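PDB 5FFP: immunity 23 family protein from Burkholderia dolosa AU0158, which probably acts as the CdiI immunity protein of a contact-dependent growth inhibition system, protecting the cell by neutralising the matching CdiA toxin. Local coordinates for residues 31-36 and 110-115; 41-46 and 102-107; 60-65 and 96-101; 114-119 and 143-148. All blocks are in the same frame, centred on the assembly; numbering follows the deposited sequence.

Contact 1 of 4, residues 31-36 and 110-115; sequences YFMGGK and YYIFLV
Tyr31, Met33 and Ile112 form a small, buried, wholly apolar contact between the two antiparallel sheets of the chain, close to its centre. Tyr31 and Met33 stand at the end of strand 26-33, two residues apart and therefore on the same side of it, while Ile112 comes from the first half of strand 110-117. The backbones stay well separated, with 9.5 Å between the CA atoms of Tyr31 and Ile112, so side chains alone bridge the gap. Ile112 divides its two branches between the two partners. With CG1 set beside the backbone N (chi1 -63°), Ile112 CD1 comes obliquely to the ring, 3.7 Å from Tyr31 CD2. The other branch, CG2, meets the selenium of Met33, present here as selenomethionine, at 3.8 Å, the two tips pointing at each other. A bend at chi3 (-81°) swings CE of Met33 to 4.1 Å from CD1 of Ile112, so the selenomethionine end touches both branches. Beyond the apolar part of its ring, Tyr31 hydrogen-bonds through OH to Val100 O. Val38, Val100, Leu123 and Tyr125 also touch Ile112. Directly after Met33 the chain reverses through Gly34 and Gly35 in a type I' turn, with paired backbone bonds between Met33 and Lys36: the hallmark of a two-residue beta hairpin, whose turn end packs its inward side chains against a strand of the second sheet.

Contact 2 of 4, residues 41-46 and 102-107; sequences SNSTLG and AESLSD
Ser104, in the first turn of helix 103-108, meets Ser43 on the last part of strand 36-44, and its short side chain can be followed outward atom by atom. CB rests against the strand: it lies 3.7 Å from Ser43 CB and 3.8 Å from Ser43 CA, with Asn42 O a looser neighbour at 4.3 Å. One bond further, chi1 of 47° places OG between the backbone N and the carbonyl carbon, and from there it lies 3.5 Å from Ser43 CB. The two hydroxyls come no nearer than 4.0 Å, OG of Ser104 to OG of Ser43, too far for a bond between them. Each turns instead to a third residue: Asp48, on helix 45-52, offers the same atom, OD2, to both. Ser43 takes part by holding its OG anti to the backbone N (chi1 162°), while its backbone pairs with Gly27 in the neighbouring strand. Close by, Ala102, at the N-cap position of helix 103-108, also packs its methyl on Asp48 and Leu52 of helix 45-52. The chemistry is thus that of two small polar side chains joined through a shared carboxylate. Two hydrogen bonds to one oxygen should help fix the rotation of Asp48 and, if it is ionised as expected, stabilise its negative charge, tying strand 36-44, helix 45-52 and helix 103-108 together at one buried point.

Contact 3 of 4, residues 60-65 and 96-101; sequences NTVEDA and FTHLVS
His98 turns one edge of its imidazole toward the backbone of Val62, and this orientation organises the meeting of two irregular loops. The carbonyl O of Val62 lies in the ring plane, 3.2 Å from CE1, so the polarised carbon of the ring faces an oxygen that already receives the backbone N of Glu116. The same part of the ring also borders the Val62 side chain, whose CB is 3.6 Å from both CE1 and ND1. What holds the imidazole there is a bond made outside the two loops: ND1 is hydrogen-bonded to Leu114 O, and with CG beside the backbone N (chi1 -70°) the ring extends from its own loop to reach it. Asp64 approaches obliquely, its CB 4.1 Å from CE1. Its carboxylate caps the next helix through OD1 and Leu67 N, and OD2, in a long, weak ion pair with Arg82, stops 4.6 Å from NE2 of His98. Val62 and Thr97 run past each other in opposite directions: CG1 of the valine sits 3.7 Å from the carbonyl O of Thr97 and 4.1 Å from its CG2, while the threonine hydroxyl bonds back to Asp95. Backbone bonds fasten both loops to strand 110-117, Val62 and Asp64 to Glu116, and His98 to Leu114. Chemically, the ND1 bond to a carbonyl implies that this nitrogen carries a proton; the Asp64 carboxylate might ease protonation of NE2, but Arg82 would probably temper this, and the charge of His98 is not established.

Contact 4 of 4, residues 114-119 and 143-148; sequences LVEYDE and EFQSVV
Phe144, in the first turn of helix 143-154, packs against Leu114 of strand 110-117 and begins the side of the helix that faces the strand. Its CG is anti to the backbone N (chi1 177°), which sends the ring inward, and CD1 lies 4.0 Å from Leu114 CD2; the leucine comes to the ring obliquely, with its other methyl, CD1, 4.1 Å from Phe144 CB. Phe9 stacks on the same ring, and Leu123, Val100 and Cys57 also touch it. Next comes Gln145, whose chain bends at CB-CG, bringing its amide obliquely across the end of Leu114, with CD2 of Leu114 4.0 Å from Gln145 NE2 and 4.1 Å from Gln145 OE1. From there NE2 gives a weak hydrogen bond of 3.3 Å to Glu116 OE2. Its N-H points fairly straight at the oxygen (159°), but the amide and carboxylate planes are turned 44° apart. The stronger partner of this NE2 is the carbonyl of Cys57, so the amide ties the helix to the loop at Cys57 and, more weakly, to the strand. Ser146 turns back on the helix, its OG 3.0 Å from Glu143 O, an oxygen that also accepts Val147 N. Val147 continues on to Phe9 and Ile11 of strand 9-15. Val148, one turn after Phe144, covers one face of that ring with CG2, 3.5 Å above the plane and offset toward the rim, and itself reaches Ile11. Apolar residues one turn apart, edged by a polar amide, are the familiar pattern of an amphipathic helix, here laid against strands of both antiparallel sheets.

How the contacts relate
Along the chain, contact 3 is nested within contact 2, and contact 2 within contact 1; contact 4 then starts on the strand where contact 1 ends, sharing Leu114 and Val115 with it. Strand 110-117 is the common thread: it carries one side of contacts 1 and 4, accepts the loops of contact 3, and directly follows the helix of contact 2. The centres of contacts 3 and 4 are about 9 Å apart, whereas contacts 2 and 4, about 21 Å apart, lie on opposite sides of the chain's centre. Segments of contacts 1, 2 and 3 reach the second subunit, whereas those of contact 4 do not, so this network joins two sheets, their helices and the dimer interface.

Contact 1 of 4, residues 31-36 and 110-115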
loop_
_atom_site.group_PDB
_atom_site.type_symbol
_atom_site.label_atom_id
_atom_site.label_comp_id
_atom_site.label_asym_id
_atom_site.label_seq_id
_atom_site.Cartn_x
_atom_site.Cartn_y
_atom_site.Cartn_z
ATOM N N TYR A 31 -8.173 23.550 -2.213
ATOM C CA TYR A 31 -8.700 23.207 -3.526
ATOM C C TYR A 31 -10.173 23.684 -3.534
ATOM O O TYR A 31 -10.953 23.351 -2.609
ATOM C CB TYR A 31 -8.717 21.692 -3.706
ATOM C CG TYR A 31 -7.436 20.997 -4.064
ATOM C CD1 TYR A 31 -6.202 21.636 -4.036
ATOM C CD2 TYR A 31 -7.457 19.674 -4.369
ATOM C CE1 TYR A 31 -5.033 20.974 -4.351
ATOM C CE2 TYR A 31 -6.295 19.003 -4.673
ATOM C CZ TYR A 31 -5.083 19.665 -4.650
ATOM O OH TYR A 31 -3.943 18.957 -4.980
ATOM N N PHE A 32 -10.537 24.472 -4.542
ATOM C CA PHE A 32 -11.954 24.706 -4.884
ATOM C C PHE A 32 -12.360 23.654 -5.922
ATOM O O PHE A 32 -11.684 23.464 -6.930
ATOM C CB PHE A 32 -12.171 26.049 -5.567
ATOM C CG PHE A 32 -12.217 27.209 -4.653
ATOM C CD1 PHE A 32 -13.384 27.552 -4.029
ATOM C CD2 PHE A 32 -11.107 28.007 -4.492
ATOM C CE1 PHE A 32 -13.426 28.645 -3.182
ATOM C CE2 PHE A 32 -11.122 29.096 -3.650
ATOM C CZ PHE A 32 -12.289 29.427 -2.994
HETATM N N MSE A 33 -13.477 22.999 -5.671
HETATM C CA MSE A 33 -13.957 21.949 -6.543
HETATM C C MSE A 33 -15.444 22.165 -6.671
HETATM O O MSE A 33 -16.189 22.104 -5.668
HETATM C CB MSE A 33 -13.595 20.603 -5.917
HETATM C CG MSE A 33 -12.127 20.525 -5.494
HETATM SE SE MSE A 33 -11.815 18.742 -4.712
HETATM C CE MSE A 33 -12.539 19.105 -2.909
ATOM N N GLY A 34 -15.877 22.472 -7.897
ATOM C CA GLY A 34 -17.290 22.826 -8.201
ATOM C C GLY A 34 -17.886 23.832 -7.258
ATOM O O GLY A 34 -19.028 23.688 -6.824
ATOM N N GLY A 35 -17.075 24.814 -6.872
ATOM C CA GLY A 35 -17.484 25.856 -5.927
ATOM C C GLY A 35 -17.281 25.570 -4.454
ATOM O O GLY A 35 -17.358 26.488 -3.627
ATOM N N LYS A 36 -17.036 24.311 -4.106
ATOM C CA LYS A 36 -16.800 23.943 -2.729
ATOM C C LYS A 36 -15.314 24.076 -2.445
ATOM O O LYS A 36 -14.486 23.855 -3.337
ATOM C CB LYS A 36 -17.292 22.514 -2.498
ATOM C CG LYS A 36 -17.128 22.021 -1.065
ATOM C CD LYS A 36 -18.068 20.848 -0.751
ATOM C CE LYS A 36 -18.095 20.485 0.742
ATOM N NZ LYS A 36 -16.796 19.952 1.211
ATOM N N TYR A 110 -8.698 14.762 3.742
ATOM C CA TYR A 110 -9.406 15.010 2.499
ATOM C C TYR A 110 -8.728 14.177 1.461
ATOM O O TYR A 110 -7.552 14.350 1.175
ATOM C CB TYR A 110 -9.386 16.478 2.129
ATOM C CG TYR A 110 -10.168 17.384 3.082
ATOM C CD1 TYR A 110 -11.552 17.495 2.991
ATOM C CD2 TYR A 110 -9.513 18.177 4.035
ATOM C CE1 TYR A 110 -12.263 18.341 3.835
ATOM C CE2 TYR A 110 -10.217 19.035 4.888
ATOM C CZ TYR A 110 -11.585 19.110 4.790
ATOM O OH TYR A 110 -12.300 19.943 5.632
ATOM N N TYR A 111 -9.481 13.239 0.908
ATOM C CA TYR A 111 -8.970 12.358 -0.125
ATOM C C TYR A 111 -9.639 12.749 -1.415
ATOM O O TYR A 111 -10.864 12.755 -1.511
ATOM C CB TYR A 111 -9.223 10.906 0.264
ATOM C CG TYR A 111 -8.308 10.497 1.418
ATOM C CD1 TYR A 111 -6.964 10.223 1.190
ATOM C CD2 TYR A 111 -8.771 10.459 2.728
ATOM C CE1 TYR A 111 -6.112 9.903 2.231
ATOM C CE2 TYR A 111 -7.920 10.126 3.778
ATOM C CZ TYR A 111 -6.590 9.848 3.520
ATOM O OH TYR A 111 -5.720 9.508 4.543
ATOM N N ILE A 112 -8.827 13.114 -2.399
ATOM C CA ILE A 112 -9.334 13.736 -3.599
ATOM C C ILE A 112 -8.727 13.035 -4.779
ATOM O O ILE A 112 -7.501 12.993 -4.907
ATOM C CB ILE A 112 -8.963 15.225 -3.622
ATOM C CG1 ILE A 112 -9.642 15.944 -2.447
ATOM C CG2 ILE A 112 -9.389 15.858 -4.942
ATOM C CD1 ILE A 112 -8.942 17.219 -2.069
ATOM N N PHE A 113 -9.583 12.486 -5.639
ATOM C CA PHE A 113 -9.120 11.595 -6.677
ATOM C C PHE A 113 -9.440 12.161 -8.047
ATOM O O PHE A 113 -10.445 12.842 -8.213
ATOM C CB PHE A 113 -9.768 10.217 -6.518
ATOM C CG PHE A 113 -9.489 9.540 -5.188
ATOM C CD1 PHE A 113 -8.320 8.806 -4.985
ATOM C CD2 PHE A 113 -10.424 9.591 -4.166
ATOM C CE1 PHE A 113 -8.069 8.172 -3.777
ATOM C CE2 PHE A 113 -10.194 8.955 -2.957
ATOM C CZ PHE A 113 -9.013 8.238 -2.760
ATOM N N LEU A 114 -8.579 11.876 -9.020
ATOM C CA LEU A 114 -8.814 12.223 -10.402
ATOM C C LEU A 114 -9.159 10.956 -11.207
ATOM O O LEU A 114 -8.396 9.979 -11.193
ATOM C CB LEU A 114 -7.568 12.862 -10.982
ATOM C CG LEU A 114 -7.717 13.602 -12.317
ATOM C CD1 LEU A 114 -8.697 14.752 -12.205
ATOM C CD2 LEU A 114 -6.368 14.117 -12.794
ATOM N N VAL A 115 -10.294 10.978 -11.909
ATOM C CA VAL A 115 -10.653 9.924 -12.870
ATOM C C VAL A 115 -10.944 10.574 -14.225
ATOM O O VAL A 115 -11.751 11.504 -14.318
ATOM C CB VAL A 115 -11.923 9.166 -12.421
ATOM C CG1 VAL A 115 -12.374 8.175 -13.487
ATOM C CG2 VAL A 115 -11.709 8.454 -11.093
#

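Contact 2 of 4, residues 41-46 and 102-107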
loop_
_atom_site.group_PDB
_atom_site.type_symbol
_atom_site.label_atom_id
_atom_site.label_comp_id
_atom_site.label_asym_id
_atom_site.label_seq_id
_atom_site.Cartn_x
_atom_site.Cartn_y
_atom_site.Cartn_z
ATOM N N SER A 41 -4.791 25.042 6.990
ATOM C CA SER A 41 -3.861 26.061 7.354
ATOM C C SER A 41 -2.597 25.435 7.939
ATOM O O SER A 41 -1.980 26.020 8.821
ATOM C CB SER A 41 -4.489 26.990 8.374
ATOM O OG SER A 41 -4.819 26.279 9.559
ATOM N N ASN A 42 -2.230 24.275 7.421
ATOM C CA ASN A 42 -1.173 23.422 7.953
ATOM C C ASN A 42 -0.138 23.097 6.904
ATOM O O ASN A 42 0.640 22.159 7.085
ATOM C CB ASN A 42 -1.718 22.053 8.406
ATOM C CG ASN A 42 -2.595 22.146 9.626
ATOM O OD1 ASN A 42 -2.472 23.083 10.416
ATOM N ND2 ASN A 42 -3.466 21.171 9.810
ATOM N N SER A 43 -0.098 23.862 5.818
ATOM C CA SER A 43 0.744 23.495 4.696
ATOM C C SER A 43 2.088 24.154 4.765
ATOM O O SER A 43 2.176 25.255 5.268
ATOM C CB SER A 43 0.068 23.895 3.409
ATOM O OG SER A 43 0.988 23.951 2.308
ATOM N N THR A 44 3.128 23.462 4.264
ATOM C CA THR A 44 4.412 24.050 3.928
ATOM C C THR A 44 4.474 23.954 2.424
ATOM O O THR A 44 4.568 22.860 1.846
ATOM C CB THR A 44 5.627 23.297 4.542
ATOM O OG1 THR A 44 5.559 23.311 5.971
ATOM C CG2 THR A 44 6.949 23.966 4.116
ATOM N N LEU A 45 4.392 25.096 1.772
ATOM C CA LEU A 45 4.023 25.124 0.379
ATOM C C LEU A 45 5.106 24.557 -0.507
ATOM O O LEU A 45 4.801 23.941 -1.530
ATOM C CB LEU A 45 3.668 26.534 -0.075
ATOM C CG LEU A 45 2.702 27.320 0.798
ATOM C CD1 LEU A 45 2.545 28.689 0.184
ATOM C CD2 LEU A 45 1.347 26.650 0.915
ATOM N N GLY A 46 6.367 24.728 -0.147
ATOM C CA GLY A 46 7.438 24.063 -0.930
ATOM C C GLY A 46 7.290 22.542 -1.038
ATOM O O GLY A 46 7.482 21.940 -2.106
ATOM N N ALA A 102 -3.026 17.363 -2.287
ATOM C CA ALA A 102 -1.837 17.844 -1.637
ATOM C C ALA A 102 -1.713 17.117 -0.309
ATOM O O ALA A 102 -2.718 16.628 0.210
ATOM C CB ALA A 102 -1.946 19.333 -1.420
ATOM N N GLU A 103 -0.486 17.039 0.224
ATOM C CA GLU A 103 -0.195 16.334 1.489
ATOM C C GLU A 103 -0.877 16.989 2.681
ATOM O O GLU A 103 -1.348 16.302 3.578
ATOM C CB GLU A 103 1.326 16.271 1.806
ATOM C CG GLU A 103 2.131 15.238 1.024
ATOM C CD GLU A 103 3.618 15.136 1.446
ATOM O OE1 GLU A 103 4.477 14.814 0.580
ATOM O OE2 GLU A 103 3.937 15.371 2.643
ATOM N N SER A 104 -0.917 18.315 2.711
ATOM C CA SER A 104 -1.580 18.985 3.822
ATOM C C SER A 104 -3.040 18.544 3.849
ATOM O O SER A 104 -3.586 18.319 4.920
ATOM C CB SER A 104 -1.417 20.511 3.749
ATOM O OG SER A 104 -1.682 21.010 2.450
ATOM N N LEU A 105 -3.654 18.392 2.668
ATOM C CA LEU A 105 -5.068 18.016 2.591
ATOM C C LEU A 105 -5.299 16.554 2.974
ATOM O O LEU A 105 -6.127 16.276 3.822
ATOM C CB LEU A 105 -5.661 18.312 1.212
ATOM C CG LEU A 105 -5.692 19.787 0.803
ATOM C CD1 LEU A 105 -6.056 19.888 -0.678
ATOM C CD2 LEU A 105 -6.674 20.578 1.656
ATOM N N SER A 106 -4.551 15.630 2.377
ATOM C CA SER A 106 -4.530 14.221 2.839
ATOM C C SER A 106 -4.334 14.050 4.326
ATOM O O SER A 106 -4.951 13.187 4.953
ATOM C CB SER A 106 -3.328 13.491 2.228
ATOM O OG SER A 106 -3.400 13.415 0.826
ATOM N N ASP A 107 -3.415 14.834 4.877
ATOM C CA ASP A 107 -3.029 14.657 6.251
ATOM C C ASP A 107 -4.139 15.085 7.198
ATOM O O ASP A 107 -4.227 14.601 8.322
ATOM C CB ASP A 107 -1.689 15.364 6.533
ATOM C CG ASP A 107 -0.454 14.502 6.085
ATOM O OD1 ASP A 107 -0.651 13.496 5.369
ATOM O OD2 ASP A 107 0.701 14.839 6.453
#

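Contact 3 of 4, residues 60-65 and 96-101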
loop_
_atom_site.group_PDB
_atom_site.type_symbol
_atom_site.label_atom_id
_atom_site.label_comp_id
_atom_site.label_asym_id
_atom_site.label_seq_id
_atom_site.Cartn_x
_atom_site.Cartn_y
_atom_site.Cartn_z
ATOM N N ASN A 60 1.021 10.447 -16.470
ATOM C CA ASN A 60 0.284 9.267 -16.914
ATOM C C ASN A 60 -1.195 9.536 -16.916
ATOM O O ASN A 60 -1.686 10.363 -16.139
ATOM C CB ASN A 60 0.523 8.082 -15.975
ATOM C CG ASN A 60 1.987 7.736 -15.845
ATOM O OD1 ASN A 60 2.564 7.089 -16.721
ATOM N ND2 ASN A 60 2.601 8.161 -14.749
ATOM N N THR A 61 -1.902 8.786 -17.761
ATOM C CA THR A 61 -3.359 8.836 -17.818
ATOM C C THR A 61 -3.934 8.118 -16.614
ATOM O O THR A 61 -3.344 7.193 -16.076
ATOM C CB THR A 61 -3.925 8.216 -19.134
ATOM O OG1 THR A 61 -3.637 6.807 -19.217
ATOM C CG2 THR A 61 -3.344 8.943 -20.364
ATOM N N VAL A 62 -5.089 8.569 -16.182
ATOM C CA VAL A 62 -5.777 7.943 -15.071
ATOM C C VAL A 62 -7.209 7.664 -15.534
ATOM O O VAL A 62 -8.189 8.010 -14.878
ATOM C CB VAL A 62 -5.637 8.791 -13.771
ATOM C CG1 VAL A 62 -4.181 8.814 -13.333
ATOM C CG2 VAL A 62 -6.140 10.231 -13.949
ATOM N N GLU A 63 -7.297 7.043 -16.714
ATOM C CA GLU A 63 -8.568 6.634 -17.305
ATOM C C GLU A 63 -9.208 5.556 -16.453
ATOM O O GLU A 63 -8.560 4.560 -16.118
ATOM C CB GLU A 63 -8.331 6.067 -18.714
ATOM C CG GLU A 63 -8.278 7.093 -19.833
ATOM C CD GLU A 63 -9.644 7.339 -20.456
ATOM O OE1 GLU A 63 -10.652 7.118 -19.748
ATOM O OE2 GLU A 63 -9.713 7.745 -21.647
ATOM N N ASP A 64 -10.473 5.727 -16.104
ATOM C CA ASP A 64 -11.211 4.629 -15.491
ATOM C C ASP A 64 -12.703 4.799 -15.713
ATOM O O ASP A 64 -13.352 5.656 -15.099
ATOM C CB ASP A 64 -10.889 4.475 -14.005
ATOM C CG ASP A 64 -11.504 3.232 -13.424
ATOM O OD1 ASP A 64 -12.735 3.090 -13.544
ATOM O OD2 ASP A 64 -10.775 2.405 -12.856
ATOM N N ALA A 65 -13.231 3.957 -16.596
ATOM C CA ALA A 65 -14.579 4.115 -17.116
ATOM C C ALA A 65 -15.621 3.802 -16.063
ATOM O O ALA A 65 -16.649 4.470 -15.972
ATOM C CB ALA A 65 -14.769 3.222 -18.331
ATOM N N PHE A 96 -2.198 4.481 -5.314
ATOM C CA PHE A 96 -2.395 5.932 -5.207
ATOM C C PHE A 96 -2.467 6.609 -6.576
ATOM O O PHE A 96 -2.239 7.804 -6.702
ATOM C CB PHE A 96 -1.255 6.574 -4.393
ATOM C CG PHE A 96 -1.247 6.214 -2.932
ATOM C CD1 PHE A 96 -2.346 5.622 -2.306
ATOM C CD2 PHE A 96 -0.126 6.522 -2.161
ATOM C CE1 PHE A 96 -2.313 5.310 -0.953
ATOM C CE2 PHE A 96 -0.088 6.222 -0.798
ATOM C CZ PHE A 96 -1.185 5.609 -0.195
ATOM N N THR A 97 -2.807 5.846 -7.596
ATOM C CA THR A 97 -2.782 6.340 -8.966
ATOM C C THR A 97 -3.683 7.563 -9.131
ATOM O O THR A 97 -3.310 8.552 -9.747
ATOM C CB THR A 97 -3.280 5.238 -9.902
ATOM O OG1 THR A 97 -2.740 3.988 -9.480
ATOM C CG2 THR A 97 -2.857 5.494 -11.333
ATOM N N HIS A 98 -4.866 7.473 -8.536
ATOM C CA HIS A 98 -5.907 8.456 -8.725
ATOM C C HIS A 98 -5.900 9.565 -7.672
ATOM O O HIS A 98 -6.560 10.581 -7.842
ATOM C CB HIS A 98 -7.251 7.744 -8.741
ATOM C CG HIS A 98 -7.453 6.918 -9.961
ATOM N ND1 HIS A 98 -7.812 7.464 -11.167
ATOM C CD2 HIS A 98 -7.295 5.596 -10.176
ATOM C CE1 HIS A 98 -7.890 6.507 -12.073
ATOM N NE2 HIS A 98 -7.575 5.365 -11.496
ATOM N N LEU A 99 -5.128 9.386 -6.612
ATOM C CA LEU A 99 -5.071 10.359 -5.536
ATOM C C LEU A 99 -4.346 11.622 -5.964
ATOM O O LEU A 99 -3.232 11.540 -6.461
ATOM C CB LEU A 99 -4.345 9.749 -4.348
ATOM C CG LEU A 99 -4.253 10.643 -3.116
ATOM C CD1 LEU A 99 -5.644 10.989 -2.626
ATOM C CD2 LEU A 99 -3.475 9.910 -2.054
ATOM N N VAL A 100 -4.983 12.783 -5.795
ATOM C CA VAL A 100 -4.353 14.057 -6.136
ATOM C C VAL A 100 -4.366 15.105 -5.034
ATOM O O VAL A 100 -3.964 16.268 -5.281
ATOM C CB VAL A 100 -4.957 14.647 -7.423
ATOM C CG1 VAL A 100 -4.867 13.631 -8.558
ATOM C CG2 VAL A 100 -6.394 15.082 -7.211
ATOM N N SER A 101 -4.812 14.735 -3.833
ATOM C CA SER A 101 -4.703 15.659 -2.702
ATOM C C SER A 101 -3.254 16.072 -2.469
ATOM O O SER A 101 -2.372 15.229 -2.451
ATOM C CB SER A 101 -5.185 15.037 -1.386
ATOM O OG SER A 101 -6.385 14.322 -1.525
#

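Contact 4 of 4, residues 114-119 and 143-148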
loop_
_atom_site.group_PDB
_atom_site.type_symbol
_atom_site.label_atom_id
_atom_site.label_comp_id
_atom_site.label_asym_id
_atom_site.label_seq_id
_atom_site.Cartn_x
_atom_site.Cartn_y
_atom_site.Cartn_z
ATOM N N LEU A 114 -8.579 11.876 -9.020
ATOM C CA LEU A 114 -8.814 12.223 -10.402
ATOM C C LEU A 114 -9.159 10.956 -11.207
ATOM O O LEU A 114 -8.396 9.979 -11.193
ATOM C CB LEU A 114 -7.568 12.862 -10.982
ATOM C CG LEU A 114 -7.717 13.602 -12.317
ATOM C CD1 LEU A 114 -8.697 14.752 -12.205
ATOM C CD2 LEU A 114 -6.368 14.117 -12.794
ATOM N N VAL A 115 -10.294 10.978 -11.909
ATOM C CA VAL A 115 -10.653 9.924 -12.870
ATOM C C VAL A 115 -10.944 10.574 -14.225
ATOM O O VAL A 115 -11.751 11.504 -14.318
ATOM C CB VAL A 115 -11.923 9.166 -12.421
ATOM C CG1 VAL A 115 -12.374 8.175 -13.487
ATOM C CG2 VAL A 115 -11.709 8.454 -11.093
ATOM N N GLU A 116 -10.304 10.076 -15.279
ATOM C CA GLU A 116 -10.491 10.624 -16.610
ATOM C C GLU A 116 -11.375 9.681 -17.436
ATOM O O GLU A 116 -11.417 8.482 -17.170
ATOM C CB GLU A 116 -9.141 10.821 -17.308
ATOM C CG GLU A 116 -8.223 11.835 -16.637
ATOM C CD GLU A 116 -6.866 11.927 -17.347
ATOM O OE1 GLU A 116 -6.595 11.067 -18.211
ATOM O OE2 GLU A 116 -6.080 12.855 -17.080
ATOM N N TYR A 117 -12.110 10.243 -18.402
ATOM C CA TYR A 117 -12.832 9.460 -19.375
ATOM C C TYR A 117 -12.822 10.180 -20.707
ATOM O O TYR A 117 -13.347 11.286 -20.825
ATOM C CB TYR A 117 -14.282 9.185 -18.954
ATOM C CG TYR A 117 -15.043 8.358 -19.985
ATOM C CD1 TYR A 117 -14.895 6.980 -20.034
ATOM C CD2 TYR A 117 -15.890 8.962 -20.916
ATOM C CE1 TYR A 117 -15.570 6.216 -20.975
ATOM C CE2 TYR A 117 -16.572 8.209 -21.868
ATOM C CZ TYR A 117 -16.410 6.835 -21.888
ATOM O OH TYR A 117 -17.075 6.063 -22.796
ATOM N N ASP A 118 -12.228 9.544 -21.704
ATOM C CA ASP A 118 -12.186 10.102 -23.026
ATOM C C ASP A 118 -11.618 11.533 -22.942
ATOM O O ASP A 118 -10.409 11.684 -22.747
ATOM C CB ASP A 118 -13.589 10.001 -23.664
ATOM C CG ASP A 118 -13.554 10.131 -25.168
ATOM O OD1 ASP A 118 -14.429 10.824 -25.732
ATOM O OD2 ASP A 118 -12.649 9.528 -25.788
ATOM N N GLU A 119 -12.486 12.551 -23.037
ATOM C CA GLU A 119 -12.093 13.969 -23.047
ATOM C C GLU A 119 -12.563 14.765 -21.801
ATOM O O GLU A 119 -12.409 15.983 -21.738
ATOM C CB GLU A 119 -12.582 14.639 -24.345
ATOM C CG GLU A 119 -11.759 14.251 -25.578
ATOM C CD GLU A 119 -10.245 14.459 -25.429
ATOM O OE1 GLU A 119 -9.535 14.128 -26.403
ATOM O OE2 GLU A 119 -9.747 14.946 -24.377
ATOM N N GLU A 143 -7.444 19.601 -17.299
ATOM C CA GLU A 143 -7.723 20.865 -16.593
ATOM C C GLU A 143 -6.974 20.873 -15.258
ATOM O O GLU A 143 -6.216 21.795 -14.977
ATOM C CB GLU A 143 -9.238 21.066 -16.399
ATOM C CG GLU A 143 -9.664 22.448 -15.893
ATOM C CD GLU A 143 -11.179 22.603 -15.716
ATOM O OE1 GLU A 143 -11.960 21.924 -16.423
ATOM O OE2 GLU A 143 -11.616 23.431 -14.887
ATOM N N PHE A 144 -7.134 19.804 -14.477
ATOM C CA PHE A 144 -6.400 19.648 -13.225
ATOM C C PHE A 144 -4.886 19.819 -13.395
ATOM O O PHE A 144 -4.256 20.634 -12.749
ATOM C CB PHE A 144 -6.703 18.290 -12.574
ATOM C CG PHE A 144 -5.912 18.050 -11.320
ATOM C CD1 PHE A 144 -4.649 17.503 -11.393
ATOM C CD2 PHE A 144 -6.415 18.405 -10.083
ATOM C CE1 PHE A 144 -3.904 17.297 -10.259
ATOM C CE2 PHE A 144 -5.677 18.191 -8.942
ATOM C CZ PHE A 144 -4.422 17.640 -9.029
ATOM N N GLN A 145 -4.287 19.034 -14.253
ATOM C CA GLN A 145 -2.854 19.162 -14.456
ATOM C C GLN A 145 -2.449 20.606 -14.789
ATOM O O GLN A 145 -1.494 21.128 -14.229
ATOM C CB GLN A 145 -2.385 18.217 -15.567
ATOM C CG GLN A 145 -2.434 16.753 -15.163
ATOM C CD GLN A 145 -3.765 16.072 -15.499
ATOM O OE1 GLN A 145 -4.829 16.712 -15.544
ATOM N NE2 GLN A 145 -3.713 14.764 -15.708
ATOM N N SER A 146 -3.174 21.232 -15.723
ATOM C CA SER A 146 -2.813 22.567 -16.213
ATOM C C SER A 146 -2.862 23.633 -15.096
ATOM O O SER A 146 -2.026 24.529 -15.050
ATOM C CB SER A 146 -3.706 22.962 -17.388
ATOM O OG SER A 146 -4.898 23.591 -16.937
ATOM N N VAL A 147 -3.823 23.505 -14.188
ATOM C CA VAL A 147 -3.905 24.355 -12.994
ATOM C C VAL A 147 -2.727 24.084 -12.052
ATOM O O VAL A 147 -2.067 24.996 -11.590
ATOM C CB VAL A 147 -5.246 24.116 -12.256
ATOM C CG1 VAL A 147 -5.221 24.635 -10.818
ATOM C CG2 VAL A 147 -6.384 24.762 -13.027
ATOM N N VAL A 148 -2.433 22.821 -11.808
ATOM C CA VAL A 148 -1.252 22.469 -11.015
ATOM C C VAL A 148 0.015 23.038 -11.617
ATOM O O VAL A 148 0.834 23.654 -10.932
ATOM C CB VAL A 148 -1.101 20.947 -10.845
ATOM C CG1 VAL A 148 0.203 20.611 -10.152
ATOM C CG2 VAL A 148 -2.269 20.395 -10.043
#